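Local coordinates for probable adhesion protein (Pseudomonas aeruginosa PAO1, PDB 6R3Z) that probably serves as the periplasmic solute-binding protein of a metal transport system, binding ferrous iron and other divalent metal ions such as manganese and nickel, at residues A[14-19]-A[120-125]; A[39-44]-A[64-69]; A[109-114]-A[197-202]; A[249-254]-A[258-263]. All blocks are in the same frame, centred on the assembly; numbering follows the deposited sequence.

Interaction 1 (A[14-19]-A[120-125])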
loop_
_atom_site.group_PDB
_atom_site.type_symbol
_atom_site.label_atom_id
_atom_site.label_comp_id
_atom_site.label_asym_id
_atom_site.label_seq_id
_atom_site.Cartn_x
_atom_site.Cartn_y
_atom_site.Cartn_z
ATOM N N HIS A 14 4.160 0.432 6.611
ATOM C CA HIS A 14 3.909 -0.933 7.094
ATOM C C HIS A 14 4.203 -2.032 6.064
ATOM O O HIS A 14 4.898 -2.986 6.422
ATOM C CB HIS A 14 2.487 -1.096 7.647
ATOM C CG HIS A 14 2.247 -0.329 8.905
ATOM N ND1 HIS A 14 2.079 1.044 8.891
ATOM C CD2 HIS A 14 2.122 -0.770 10.174
ATOM C CE1 HIS A 14 1.851 1.392 10.148
ATOM N NE2 HIS A 14 1.896 0.340 10.956
ATOM N N PRO A 15 3.724 -1.930 4.789
ATOM C CA PRO A 15 4.002 -3.010 3.814
ATOM C C PRO A 15 5.492 -3.249 3.637
ATOM O O PRO A 15 5.881 -4.408 3.537
ATOM C CB PRO A 15 3.341 -2.506 2.531
ATOM C CG PRO A 15 2.211 -1.647 3.023
ATOM C CD PRO A 15 2.864 -0.897 4.171
ATOM N N TYR A 16 6.320 -2.166 3.667
ATOM C CA TYR A 16 7.775 -2.307 3.507
ATOM C C TYR A 16 8.410 -2.998 4.702
ATOM O O TYR A 16 9.335 -3.782 4.504
ATOM C CB TYR A 16 8.452 -0.982 3.141
ATOM C CG TYR A 16 7.929 -0.469 1.816
ATOM C CD1 TYR A 16 8.469 -0.917 0.609
ATOM C CD2 TYR A 16 6.813 0.360 1.762
ATOM C CE1 TYR A 16 7.930 -0.517 -0.624
ATOM C CE2 TYR A 16 6.250 0.749 0.541
ATOM C CZ TYR A 16 6.812 0.310 -0.651
ATOM O OH TYR A 16 6.241 0.694 -1.847
ATOM N N TYR A 17 7.864 -2.787 5.916
ATOM C CA TYR A 17 8.337 -3.528 7.096
ATOM C C TYR A 17 8.103 -5.037 6.819
ATOM O O TYR A 17 9.009 -5.861 7.024
ATOM C CB TYR A 17 7.573 -3.118 8.375
ATOM C CG TYR A 17 8.132 -3.814 9.598
ATOM C CD1 TYR A 17 7.703 -5.095 9.955
ATOM C CD2 TYR A 17 9.160 -3.236 10.347
ATOM C CE1 TYR A 17 8.251 -5.764 11.045
ATOM C CE2 TYR A 17 9.725 -3.901 11.440
ATOM C CZ TYR A 17 9.271 -5.170 11.777
ATOM O OH TYR A 17 9.785 -5.837 12.857
ATOM N N SER A 18 6.903 -5.392 6.322
ATOM C CA SER A 18 6.573 -6.795 6.001
ATOM C C SER A 18 7.498 -7.375 4.927
ATOM O O SER A 18 8.038 -8.479 5.114
ATOM C CB SER A 18 5.107 -6.930 5.595
ATOM O OG SER A 18 4.242 -6.784 6.712
ATOM N N TYR A 19 7.755 -6.610 3.845
ATOM C CA TYR A 19 8.640 -7.081 2.776
ATOM C C TYR A 19 10.034 -7.346 3.344
ATOM O O TYR A 19 10.541 -8.443 3.188
ATOM C CB TYR A 19 8.799 -6.059 1.645
ATOM C CG TYR A 19 7.574 -5.595 0.882
ATOM C CD1 TYR A 19 6.363 -6.286 0.961
ATOM C CD2 TYR A 19 7.624 -4.453 0.084
ATOM C CE1 TYR A 19 5.231 -5.841 0.259
ATOM C CE2 TYR A 19 6.499 -3.985 -0.590
ATOM C CZ TYR A 19 5.315 -4.693 -0.524
ATOM O OH TYR A 19 4.240 -4.175 -1.212
ATOM N N ILE A 120 5.500 -8.369 -5.364
ATOM C CA ILE A 120 6.494 -9.382 -5.714
ATOM C C ILE A 120 7.717 -8.692 -6.365
ATOM O O ILE A 120 8.859 -8.982 -5.987
ATOM C CB ILE A 120 5.865 -10.492 -6.590
ATOM C CG1 ILE A 120 4.850 -11.331 -5.740
ATOM C CG2 ILE A 120 6.953 -11.377 -7.241
ATOM C CD1 ILE A 120 3.889 -12.247 -6.522
ATOM N N THR A 121 7.467 -7.770 -7.320
ATOM C CA THR A 121 8.519 -7.027 -8.023
ATOM C C THR A 121 9.361 -6.210 -7.015
ATOM O O THR A 121 10.591 -6.243 -7.072
ATOM C CB THR A 121 7.949 -6.206 -9.205
ATOM O OG1 THR A 121 7.291 -7.085 -10.144
ATOM C CG2 THR A 121 9.038 -5.400 -9.924
ATOM N N GLN A 122 8.698 -5.517 -6.091
ATOM C CA GLN A 122 9.385 -4.712 -5.058
ATOM C C GLN A 122 10.215 -5.609 -4.136
ATOM O O GLN A 122 11.370 -5.288 -3.856
ATOM C CB GLN A 122 8.384 -3.874 -4.260
ATOM C CG GLN A 122 7.737 -2.803 -5.123
ATOM C CD GLN A 122 6.735 -2.003 -4.359
ATOM O OE1 GLN A 122 7.096 -1.067 -3.655
ATOM N NE2 GLN A 122 5.461 -2.351 -4.490
ATOM N N VAL A 123 9.641 -6.748 -3.710
ATOM C CA VAL A 123 10.318 -7.711 -2.830
ATOM C C VAL A 123 11.606 -8.205 -3.515
ATOM O O VAL A 123 12.672 -8.196 -2.881
ATOM C CB VAL A 123 9.364 -8.861 -2.407
ATOM C CG1 VAL A 123 10.131 -10.086 -1.900
ATOM C CG2 VAL A 123 8.383 -8.365 -1.341
ATOM N N ASN A 124 11.514 -8.574 -4.814
ATOM C CA ASN A 124 12.677 -9.060 -5.563
ATOM C C ASN A 124 13.754 -7.985 -5.724
ATOM O O ASN A 124 14.938 -8.278 -5.552
ATOM C CB ASN A 124 12.254 -9.675 -6.897
ATOM C CG ASN A 124 11.485 -10.967 -6.718
ATOM O OD1 ASN A 124 11.705 -11.729 -5.767
ATOM N ND2 ASN A 124 10.605 -11.271 -7.656
ATOM N N THR A 125 13.338 -6.727 -5.952
ATOM C CA THR A 125 14.266 -5.594 -6.090
ATOM C C THR A 125 14.979 -5.334 -4.765
ATOM O O THR A 125 16.211 -5.193 -4.741
ATOM C CB THR A 125 13.525 -4.365 -6.626
ATOM O OG1 THR A 125 13.127 -4.645 -7.976
ATOM C CG2 THR A 125 14.398 -3.105 -6.627
#

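Interaction 2 (A[39-44]-A[64-69]). With NI (nickel (II) ion), chain B; EDO (1,2-ethanediol), chain G.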
loop_
_atom_site.group_PDB
_atom_site.type_symbol
_atom_site.label_atom_id
_atom_site.label_comp_id
_atom_site.label_asym_id
_atom_site.label_seq_id
_atom_site.Cartn_x
_atom_site.Cartn_y
_atom_site.Cartn_z
ATOM N N ASN A 39 -0.513 8.328 11.210
ATOM C CA ASN A 39 -1.014 8.282 9.834
ATOM C C ASN A 39 0.119 8.798 8.948
ATOM O O ASN A 39 0.558 9.945 9.111
ATOM C CB ASN A 39 -2.274 9.143 9.676
ATOM C CG ASN A 39 -2.925 9.108 8.312
ATOM O OD1 ASN A 39 -2.400 8.539 7.341
ATOM N ND2 ASN A 39 -4.102 9.710 8.211
ATOM N N PRO A 40 0.661 7.951 8.050
ATOM C CA PRO A 40 1.772 8.416 7.192
ATOM C C PRO A 40 1.391 9.575 6.260
ATOM O O PRO A 40 2.279 10.306 5.808
ATOM C CB PRO A 40 2.194 7.154 6.444
ATOM C CG PRO A 40 0.948 6.310 6.398
ATOM C CD PRO A 40 0.254 6.569 7.715
ATOM N N HIS A 41 0.077 9.763 5.997
ATOM C CA HIS A 41 -0.426 10.863 5.167
ATOM C C HIS A 41 -0.292 12.221 5.869
ATOM O O HIS A 41 -0.189 13.241 5.197
ATOM C CB HIS A 41 -1.893 10.652 4.790
ATOM C CG HIS A 41 -2.118 9.397 4.002
ATOM N ND1 HIS A 41 -2.453 8.213 4.622
ATOM C CD2 HIS A 41 -1.966 9.167 2.675
ATOM C CE1 HIS A 41 -2.531 7.305 3.656
ATOM N NE2 HIS A 41 -2.250 7.842 2.468
ATOM N N ALA A 42 -0.323 12.228 7.207
ATOM C CA ALA A 42 -0.275 13.447 8.015
ATOM C C ALA A 42 1.036 13.650 8.808
ATOM O O ALA A 42 1.255 14.732 9.362
ATOM C CB ALA A 42 -1.474 13.479 8.954
ATOM N N TYR A 43 1.906 12.638 8.837
ATOM C CA TYR A 43 3.170 12.672 9.568
ATOM C C TYR A 43 4.104 13.797 9.149
ATOM O O TYR A 43 4.436 13.940 7.965
ATOM C CB TYR A 43 3.921 11.317 9.478
ATOM C CG TYR A 43 5.299 11.380 10.114
ATOM C CD1 TYR A 43 5.467 11.174 11.482
ATOM C CD2 TYR A 43 6.429 11.676 9.351
ATOM C CE1 TYR A 43 6.725 11.257 12.076
ATOM C CE2 TYR A 43 7.688 11.778 9.935
ATOM C CZ TYR A 43 7.830 11.587 11.304
ATOM O OH TYR A 43 9.074 11.692 11.876
ATOM N N GLU A 44 4.576 14.548 10.147
ATOM C CA GLU A 44 5.551 15.617 9.975
ATOM C C GLU A 44 6.863 15.206 10.660
ATOM O O GLU A 44 6.823 14.807 11.832
ATOM C CB GLU A 44 5.025 16.943 10.555
ATOM C CG GLU A 44 4.765 17.985 9.484
ATOM C CD GLU A 44 3.325 18.448 9.386
ATOM O OE1 GLU A 44 2.853 19.131 10.324
ATOM O OE2 GLU A 44 2.670 18.136 8.365
ATOM N N VAL A 64 7.926 6.783 -4.899
ATOM C CA VAL A 64 7.071 7.154 -6.040
ATOM C C VAL A 64 5.893 8.052 -5.616
ATOM O O VAL A 64 4.972 8.287 -6.402
ATOM C CB VAL A 64 6.621 5.938 -6.882
ATOM C CG1 VAL A 64 7.814 5.326 -7.627
ATOM C CG2 VAL A 64 5.880 4.893 -6.035
ATOM N N GLY A 65 5.958 8.565 -4.398
ATOM C CA GLY A 65 4.953 9.506 -3.908
ATOM C C GLY A 65 4.345 9.194 -2.556
ATOM O O GLY A 65 3.583 10.026 -2.035
ATOM N N HIS A 66 4.629 8.002 -1.978
ATOM C CA HIS A 66 4.033 7.695 -0.672
ATOM C C HIS A 66 4.975 7.866 0.526
ATOM O O HIS A 66 4.559 7.625 1.661
ATOM C CB HIS A 66 3.351 6.312 -0.616
ATOM C CG HIS A 66 2.022 6.384 0.083
ATOM N ND1 HIS A 66 1.920 6.844 1.382
ATOM C CD2 HIS A 66 0.773 6.158 -0.396
ATOM C CE1 HIS A 66 0.628 6.838 1.668
ATOM N NE2 HIS A 66 -0.100 6.439 0.634
ATOM N N ASP A 67 6.210 8.306 0.310
ATOM C CA ASP A 67 7.081 8.546 1.458
ATOM C C ASP A 67 8.054 9.708 1.203
ATOM O O ASP A 67 9.247 9.615 1.516
ATOM C CB ASP A 67 7.785 7.260 1.956
ATOM C CG ASP A 67 8.610 6.510 0.935
ATOM O OD1 ASP A 67 8.756 7.017 -0.214
ATOM O OD2 ASP A 67 9.081 5.406 1.260
ATOM N N ASP A 68 7.517 10.847 0.714
ATOM C CA ASP A 68 8.326 12.055 0.502
ATOM C C ASP A 68 8.956 12.516 1.822
ATOM O O ASP A 68 10.104 12.958 1.818
ATOM C CB ASP A 68 7.472 13.185 -0.103
ATOM C CG ASP A 68 6.994 12.903 -1.524
ATOM O OD1 ASP A 68 7.600 12.038 -2.196
ATOM O OD2 ASP A 68 6.027 13.559 -1.967
ATOM N N PHE A 69 8.225 12.352 2.957
ATOM C CA PHE A 69 8.712 12.703 4.296
ATOM C C PHE A 69 10.066 12.065 4.582
ATOM O O PHE A 69 10.925 12.710 5.191
ATOM C CB PHE A 69 7.702 12.309 5.403
ATOM C CG PHE A 69 7.357 10.844 5.544
ATOM C CD1 PHE A 69 8.145 9.997 6.322
ATOM C CD2 PHE A 69 6.220 10.320 4.943
ATOM C CE1 PHE A 69 7.820 8.644 6.465
ATOM C CE2 PHE A 69 5.888 8.966 5.095
ATOM C CZ PHE A 69 6.696 8.135 5.845
HETATM NI NI NI B . -2.343 6.783 0.558
HETATM C C1 EDO G . -1.143 12.937 1.938
HETATM O O1 EDO G . 0.218 12.614 1.704
HETATM C C2 EDO G . -1.300 14.474 2.038
HETATM O O2 EDO G . -2.052 14.803 3.196
#

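Interaction 3 (A[109-114]-A[197-202]). With NI (nickel (II) ion), chain B; EDO (1,2-ethanediol), chain D.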
loop_
_atom_site.group_PDB
_atom_site.type_symbol
_atom_site.label_atom_id
_atom_site.label_comp_id
_atom_site.label_asym_id
_atom_site.label_seq_id
_atom_site.Cartn_x
_atom_site.Cartn_y
_atom_site.Cartn_z
ATOM N N ASN A 109 0.081 7.067 -9.513
ATOM C CA ASN A 109 -0.483 6.515 -8.290
ATOM C C ASN A 109 0.655 5.844 -7.472
ATOM O O ASN A 109 1.268 4.887 -7.938
ATOM C CB ASN A 109 -1.624 5.526 -8.584
ATOM C CG ASN A 109 -2.420 5.177 -7.330
ATOM O OD1 ASN A 109 -1.857 4.977 -6.236
ATOM N ND2 ASN A 109 -3.741 5.080 -7.464
ATOM N N PRO A 110 0.937 6.322 -6.250
ATOM C CA PRO A 110 2.063 5.750 -5.487
ATOM C C PRO A 110 1.760 4.473 -4.690
ATOM O O PRO A 110 2.669 3.965 -4.023
ATOM C CB PRO A 110 2.454 6.903 -4.558
ATOM C CG PRO A 110 1.150 7.602 -4.273
ATOM C CD PRO A 110 0.313 7.459 -5.528
ATOM N N HIS A 111 0.500 3.987 -4.700
ATOM C CA HIS A 111 0.070 2.812 -3.908
ATOM C C HIS A 111 0.404 1.457 -4.546
ATOM O O HIS A 111 -0.431 0.543 -4.545
ATOM C CB HIS A 111 -1.432 2.908 -3.588
ATOM C CG HIS A 111 -1.803 4.145 -2.844
ATOM N ND1 HIS A 111 -2.147 5.310 -3.515
ATOM C CD2 HIS A 111 -1.909 4.360 -1.506
ATOM C CE1 HIS A 111 -2.437 6.194 -2.572
ATOM N NE2 HIS A 111 -2.290 5.674 -1.345
ATOM N N THR A 112 1.632 1.331 -5.091
ATOM C CA THR A 112 2.104 0.097 -5.760
ATOM C C THR A 112 2.105 -1.098 -4.793
ATOM O O THR A 112 1.908 -2.250 -5.227
ATOM C CB THR A 112 3.507 0.314 -6.336
ATOM O OG1 THR A 112 4.405 0.586 -5.250
ATOM C CG2 THR A 112 3.555 1.450 -7.386
ATOM N N PHE A 113 2.301 -0.821 -3.469
ATOM C CA PHE A 113 2.302 -1.879 -2.438
ATOM C C PHE A 113 0.934 -2.563 -2.290
ATOM O O PHE A 113 0.868 -3.646 -1.721
ATOM C CB PHE A 113 2.804 -1.356 -1.085
ATOM C CG PHE A 113 2.203 -0.030 -0.683
ATOM C CD1 PHE A 113 1.029 0.020 0.069
ATOM C CD2 PHE A 113 2.815 1.169 -1.041
ATOM C CE1 PHE A 113 0.481 1.247 0.459
ATOM C CE2 PHE A 113 2.253 2.402 -0.667
ATOM C CZ PHE A 113 1.079 2.431 0.067
ATOM N N LEU A 114 -0.148 -1.959 -2.803
ATOM C CA LEU A 114 -1.459 -2.607 -2.718
ATOM C C LEU A 114 -1.767 -3.377 -4.009
ATOM O O LEU A 114 -2.795 -3.185 -4.632
ATOM C CB LEU A 114 -2.579 -1.640 -2.297
ATOM C CG LEU A 114 -2.369 -0.954 -0.935
ATOM C CD1 LEU A 114 -3.331 0.198 -0.739
ATOM C CD2 LEU A 114 -2.452 -1.936 0.214
ATOM N N PRO A 197 -10.310 14.551 -3.645
ATOM C CA PRO A 197 -9.851 15.237 -4.880
ATOM C C PRO A 197 -8.361 15.077 -5.195
ATOM O O PRO A 197 -7.950 15.243 -6.351
ATOM C CB PRO A 197 -10.246 16.699 -4.653
ATOM C CG PRO A 197 -10.354 16.845 -3.151
ATOM C CD PRO A 197 -10.843 15.502 -2.650
ATOM N N ALA A 198 -7.557 14.768 -4.168
ATOM C CA ALA A 198 -6.111 14.510 -4.279
ATOM C C ALA A 198 -5.722 13.603 -3.125
ATOM O O ALA A 198 -6.475 13.489 -2.147
ATOM C CB ALA A 198 -5.319 15.819 -4.203
ATOM N N HIS A 199 -4.563 12.946 -3.252
ATOM C CA HIS A 199 -4.065 11.991 -2.253
ATOM C C HIS A 199 -4.144 12.503 -0.806
ATOM O O HIS A 199 -3.427 13.443 -0.434
ATOM C CB HIS A 199 -2.623 11.540 -2.585
ATOM C CG HIS A 199 -2.148 10.402 -1.735
ATOM N ND1 HIS A 199 -0.815 10.269 -1.386
ATOM C CD2 HIS A 199 -2.842 9.365 -1.200
ATOM C CE1 HIS A 199 -0.744 9.171 -0.645
ATOM N NE2 HIS A 199 -1.935 8.610 -0.489
ATOM N N GLY A 200 -5.066 11.906 -0.037
ATOM C CA GLY A 200 -5.271 12.187 1.379
ATOM C C GLY A 200 -5.911 13.515 1.712
ATOM O O GLY A 200 -5.883 13.931 2.871
ATOM N N ILE A 201 -6.505 14.176 0.701
ATOM C CA ILE A 201 -7.186 15.471 0.857
ATOM C C ILE A 201 -8.696 15.263 0.928
ATOM O O ILE A 201 -9.283 14.643 0.030
ATOM C CB ILE A 201 -6.754 16.477 -0.261
ATOM C CG1 ILE A 201 -5.199 16.686 -0.286
ATOM C CG2 ILE A 201 -7.486 17.824 -0.139
ATOM C CD1 ILE A 201 -4.513 17.001 1.087
ATOM N N GLU A 202 -9.310 15.760 2.009
ATOM C CA GLU A 202 -10.741 15.643 2.237
ATOM C C GLU A 202 -11.484 16.531 1.207
ATOM O O GLU A 202 -11.060 17.671 0.990
ATOM C CB GLU A 202 -11.073 16.086 3.682
ATOM C CG GLU A 202 -12.518 15.929 4.133
ATOM C CD GLU A 202 -12.751 16.122 5.625
ATOM O OE1 GLU A 202 -11.832 15.815 6.420
ATOM O OE2 GLU A 202 -13.860 16.568 6.003
HETATM NI NI NI B . -2.343 6.783 0.558
HETATM C C1 EDO D . -16.542 16.392 3.830
HETATM O O1 EDO D . -16.597 16.518 5.250
HETATM C C2 EDO D . -17.374 17.533 3.216
HETATM O O2 EDO D . -16.686 18.748 3.477
#

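Interaction 4 (A[249-254]-A[258-263]). With NI (nickel (II) ion), chain B.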
loop_
_atom_site.group_PDB
_atom_site.type_symbol
_atom_site.label_atom_id
_atom_site.label_comp_id
_atom_site.label_asym_id
_atom_site.label_seq_id
_atom_site.Cartn_x
_atom_site.Cartn_y
_atom_site.Cartn_z
ATOM N N SER A 249 -8.300 -1.963 3.604
ATOM C CA SER A 249 -7.161 -1.546 4.385
ATOM C C SER A 249 -6.044 -0.996 3.495
ATOM O O SER A 249 -5.611 -1.658 2.553
ATOM C CB SER A 249 -6.628 -2.701 5.229
ATOM O OG SER A 249 -5.481 -2.286 5.952
ATOM N N HIS A 250 -5.521 0.178 3.868
ATOM C CA HIS A 250 -4.360 0.807 3.218
ATOM C C HIS A 250 -3.074 0.138 3.836
ATOM O O HIS A 250 -1.954 0.482 3.445
ATOM C CB HIS A 250 -4.378 2.305 3.590
ATOM C CG HIS A 250 -3.483 3.215 2.790
ATOM N ND1 HIS A 250 -2.091 3.148 2.883
ATOM C CD2 HIS A 250 -3.812 4.311 2.054
ATOM C CE1 HIS A 250 -1.635 4.169 2.159
ATOM N NE2 HIS A 250 -2.630 4.879 1.630
ATOM N N ILE A 251 -3.250 -0.770 4.836
ATOM C CA ILE A 251 -2.154 -1.470 5.564
ATOM C C ILE A 251 -1.234 -0.367 6.174
ATOM O O ILE A 251 -0.038 -0.258 5.866
ATOM C CB ILE A 251 -1.424 -2.522 4.675
ATOM C CG1 ILE A 251 -2.478 -3.361 3.847
ATOM C CG2 ILE A 251 -0.498 -3.417 5.562
ATOM C CD1 ILE A 251 -1.925 -4.414 2.855
ATOM N N SER A 252 -1.856 0.534 6.968
ATOM C CA SER A 252 -1.149 1.689 7.518
ATOM C C SER A 252 -1.464 1.941 8.987
ATOM O O SER A 252 -0.975 2.930 9.527
ATOM C CB SER A 252 -1.542 2.929 6.719
ATOM O OG SER A 252 -2.891 3.279 7.006
ATOM N N TYR A 253 -2.271 1.077 9.628
ATOM C CA TYR A 253 -2.691 1.283 11.024
ATOM C C TYR A 253 -2.087 0.285 12.008
ATOM O O TYR A 253 -2.118 -0.902 11.744
ATOM C CB TYR A 253 -4.232 1.181 11.090
ATOM C CG TYR A 253 -4.812 1.609 12.417
ATOM C CD1 TYR A 253 -5.072 2.949 12.684
ATOM C CD2 TYR A 253 -5.088 0.677 13.415
ATOM C CE1 TYR A 253 -5.586 3.357 13.916
ATOM C CE2 TYR A 253 -5.596 1.072 14.654
ATOM C CZ TYR A 253 -5.841 2.414 14.900
ATOM O OH TYR A 253 -6.374 2.824 16.101
ATOM N N GLY A 254 -1.651 0.757 13.177
ATOM C CA GLY A 254 -1.204 -0.147 14.232
ATOM C C GLY A 254 0.240 -0.583 14.173
ATOM O O GLY A 254 1.045 0.075 13.524
ATOM N N ALA A 258 5.879 -8.655 10.591
ATOM C CA ALA A 258 6.249 -9.359 9.365
ATOM C C ALA A 258 4.988 -9.836 8.595
ATOM O O ALA A 258 4.933 -9.643 7.391
ATOM C CB ALA A 258 7.167 -10.523 9.689
ATOM N N GLY A 259 3.974 -10.356 9.307
ATOM C CA GLY A 259 2.755 -10.882 8.696
ATOM C C GLY A 259 1.651 -9.903 8.333
ATOM O O GLY A 259 0.702 -10.299 7.656
ATOM N N LYS A 260 1.744 -8.623 8.781
ATOM C CA LYS A 260 0.692 -7.632 8.529
ATOM C C LYS A 260 0.268 -7.567 7.056
ATOM O O LYS A 260 -0.938 -7.607 6.759
ATOM C CB LYS A 260 1.111 -6.231 8.992
ATOM C CG LYS A 260 -0.081 -5.264 8.992
ATOM C CD LYS A 260 0.366 -3.845 9.330
ATOM C CE LYS A 260 -0.778 -2.855 9.418
ATOM N NZ LYS A 260 -1.769 -3.243 10.465
ATOM N N TYR A 261 1.252 -7.435 6.155
ATOM C CA TYR A 261 0.956 -7.310 4.726
ATOM C C TYR A 261 0.112 -8.469 4.214
ATOM O O TYR A 261 -0.933 -8.226 3.616
ATOM C CB TYR A 261 2.221 -7.125 3.867
ATOM C CG TYR A 261 1.864 -6.888 2.419
ATOM C CD1 TYR A 261 1.354 -5.660 2.003
ATOM C CD2 TYR A 261 1.906 -7.928 1.491
ATOM C CE1 TYR A 261 0.945 -5.454 0.687
ATOM C CE2 TYR A 261 1.512 -7.731 0.166
ATOM C CZ TYR A 261 1.030 -6.490 -0.230
ATOM O OH TYR A 261 0.540 -6.305 -1.506
ATOM N N GLU A 262 0.561 -9.711 4.417
ATOM C CA GLU A 262 -0.196 -10.844 3.881
ATOM C C GLU A 262 -1.592 -11.015 4.540
ATOM O O GLU A 262 -2.562 -11.290 3.828
ATOM C CB GLU A 262 0.624 -12.137 3.888
ATOM C CG GLU A 262 0.965 -12.741 5.221
ATOM C CD GLU A 262 2.152 -13.657 4.990
ATOM O OE1 GLU A 262 1.965 -14.812 4.537
ATOM O OE2 GLU A 262 3.286 -13.179 5.197
ATOM N N GLU A 263 -1.708 -10.756 5.845
ATOM C CA GLU A 263 -2.978 -10.846 6.578
ATOM C C GLU A 263 -4.015 -9.855 6.015
ATOM O O GLU A 263 -5.126 -10.258 5.648
ATOM C CB GLU A 263 -2.773 -10.613 8.098
ATOM C CG GLU A 263 -2.069 -11.767 8.794
ATOM C CD GLU A 263 -1.540 -11.470 10.186
ATOM O OE1 GLU A 263 -2.200 -10.710 10.930
ATOM O OE2 GLU A 263 -0.466 -12.013 10.538
HETATM NI NI NI B . -2.343 6.783 0.558
HETATM O O HOH W 1 -3.854 -1.446 8.803
#

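Interaction 1 (A[14-19]-A[120-125])
The amide oxygen OE1 of Gln122 accepts a hydrogen bond of 2.7 Å from Tyr16 OH, the one direct polar link between the helix segments 14-19 and 120-125. The hydroxyl lies in the carbonyl plane, on a lone pair, with a C=O...O angle of 143°. OE1 itself sits at the edge of the tyrosine ring, near its plane, while the amide plane is turned 63° from that ring. Asn62 ND2 is hydrogen-bonded to the same hydroxyl, so this buried OH group is gripped from two parts of the chain. Gln122 reaches it by staying extended beyond CG, which carries the amide past the Tyr19 ring. There the approach is looser: CB of Gln122 stands 4.1 Å from Tyr19 CE2. The apolar half of the contact belongs to Val123, whose CG2 methyl comes obliquely to within 3.6 Å of Tyr19 CG. The hydroxyl end of Tyr19 is bound to Ser119, one turn before Val123 on the second helix, and Tyr261 meets the Tyr19 ring edge-to-face. The axes of segments 14-19 and 120-125 approach to 10.7 Å and cross at -56°, large side chains bridging most of the separation. Helix 14-24, following strand 8-11 of the first parallel sheet, thus packs on helix 116-133; Val123 also touches Ala145 and Tyr148 of helix 138-160, which probably links the lobes, as in other family 9 solute-binding proteins.

Interaction 2 (A[39-44]-A[64-69])
His41 meets His66 at a shared nickel ion, and its side chain can be followed outward from the backbone. CB lies 3.7 Å from C1 of a 1,2-ethanediol molecule probably left by crystallisation, which also donates a hydrogen bond to the carbonyl oxygen of His41. From CB the ring turns to the side of the backbone N (chi1 -61°). This sets ND1 facing its own loop, where it donates a 2.7 Å bond to Asn39 OD1, the acceptor lying in the imidazole plane and the donor in the carbonyl plane. Asn39 OD1 also receives the backbone N of His41 from well above that plane, closing an Asx turn; this second-shell asparagine therefore fixes the ring's rotation and leaves NE2 for the metal. The two loops follow strands 29-32 and 58-61 of one parallel sheet, in the first lobe of a family 9 solute-binding protein. His41 CD2 lies 3.6 Å from His66 CE1. At the tip, His41 NE2 binds nickel at 2.2 Å and His66 NE2 binds it at 2.3 Å. The two rings are inclined by 72°, with His41 NE2 at the edge of the His66 ring, 3.2 Å from its CE1. Farther from the metal, Tyr43 and Phe69 form an offset edge-to-face pair, Tyr43 giving the edge, its CD2 3.9 Å from Phe69 CD1. Pro40 CB approaches the same phenyl ring at CE2, 4.3 Å away.

Interaction 3 (A[109-114]-A[197-202])
His111 and His199 converge on one nickel ion from facing loops, 109-114 and 197-202, and here the contact is tight. The metal is bound by His111 NE2 at 2.2 Å and by His199 NE2 at 2.1 Å. The two imidazole planes stand 89° apart, and His199 NE2 lies at the edge of the His111 ring, near its plane, though the pair as a whole is neither a stack nor edge-to-face. The two nitrogens are 3.1 Å apart without a hydrogen bond between them, because both are turned to the metal. Behind His111 the packing stays close: Asn109 OD1 takes its backbone N in an Asx turn and its ND1 at 2.8 Å, OD1 lying in the imidazole plane while ND1 is tilted from the plane of the amide. The His111 CA also rests over the rim of one face of Phe113.

On the other side the contact thins out. Pro110 CG comes no nearer to His199 CE1 than 4.4 Å, and beyond that histidine the 197-202 loop bends away through a type II turn, with positive phi at Gly200. Farther along, the exposed Glu202 accepts a hydrogen bond at OE2 from a diol probably left by crystallisation. His41, His66, His177 and His250 complete the set of six, an all-nitrogen shell that brings no anionic ligand, so the positive charge of the ion is probably shared among neutral imidazoles.

Interaction 4 (A[249-254]-A[258-263])
Ile251 and Lys260 lie alongside one another, running in opposing senses, so that the CG2 methyl of the isoleucine rests against the lysine methylenes, 3.9 Å from CD. The lysine chain runs extended from CG to CE and bends only at its last torsion (chi4 60°), which brings NZ to Tyr253 O. That bond is 2.7 Å long and close to linear at the acceptor, with a C=O...N angle of 162°. A water accepts from Tyr253 N and, weakly, from the same NZ, while Glu264 adds a salt bridge to the ammonium group. The other branch of Ile251 goes to Tyr261: CD1 meets the ring at a slant, neither face nor edge, 3.6 Å from Tyr261 CD1. The phenol end of that ring is hydrogen-bonded to Phe113 O. These side chains tie the loop that follows strand 244-248 to the opening of the C-terminal helix 260-277, and this loop delivers a metal ligand from the second parallel sheet. Immediately before Ile251, His250 NE2 binds nickel at 2.2 Å. An ST turn encloses this ligand, Ser249 OG accepting from Ile251 N at 2.9 Å; Ser249 OG is also joined to Glu264, the carboxylate that pairs with Lys260.

In the fold
Six histidines around one ion illustrate how a binding site can be assembled from distant parts of a chain. Interactions 2, 3 and 4 all touch the nickel: the centres of 2 and 3 are about 10 Å apart, and each lies about 16 Å from that of 4. Interaction 2 and segment 109-114 come from loops of the sheet containing strand 8-11, whereas segments 197-202 and 249-254 follow strands of the other sheet, so interaction 3 itself joins the lobes. Interaction 1 holds no ligand, but its chain span encloses interaction 2, and it touches 3 through Phe113 and 4 through His14 and Ser18. Ligands from both sheets thus meet at one ion, consistent with a site between the lobes.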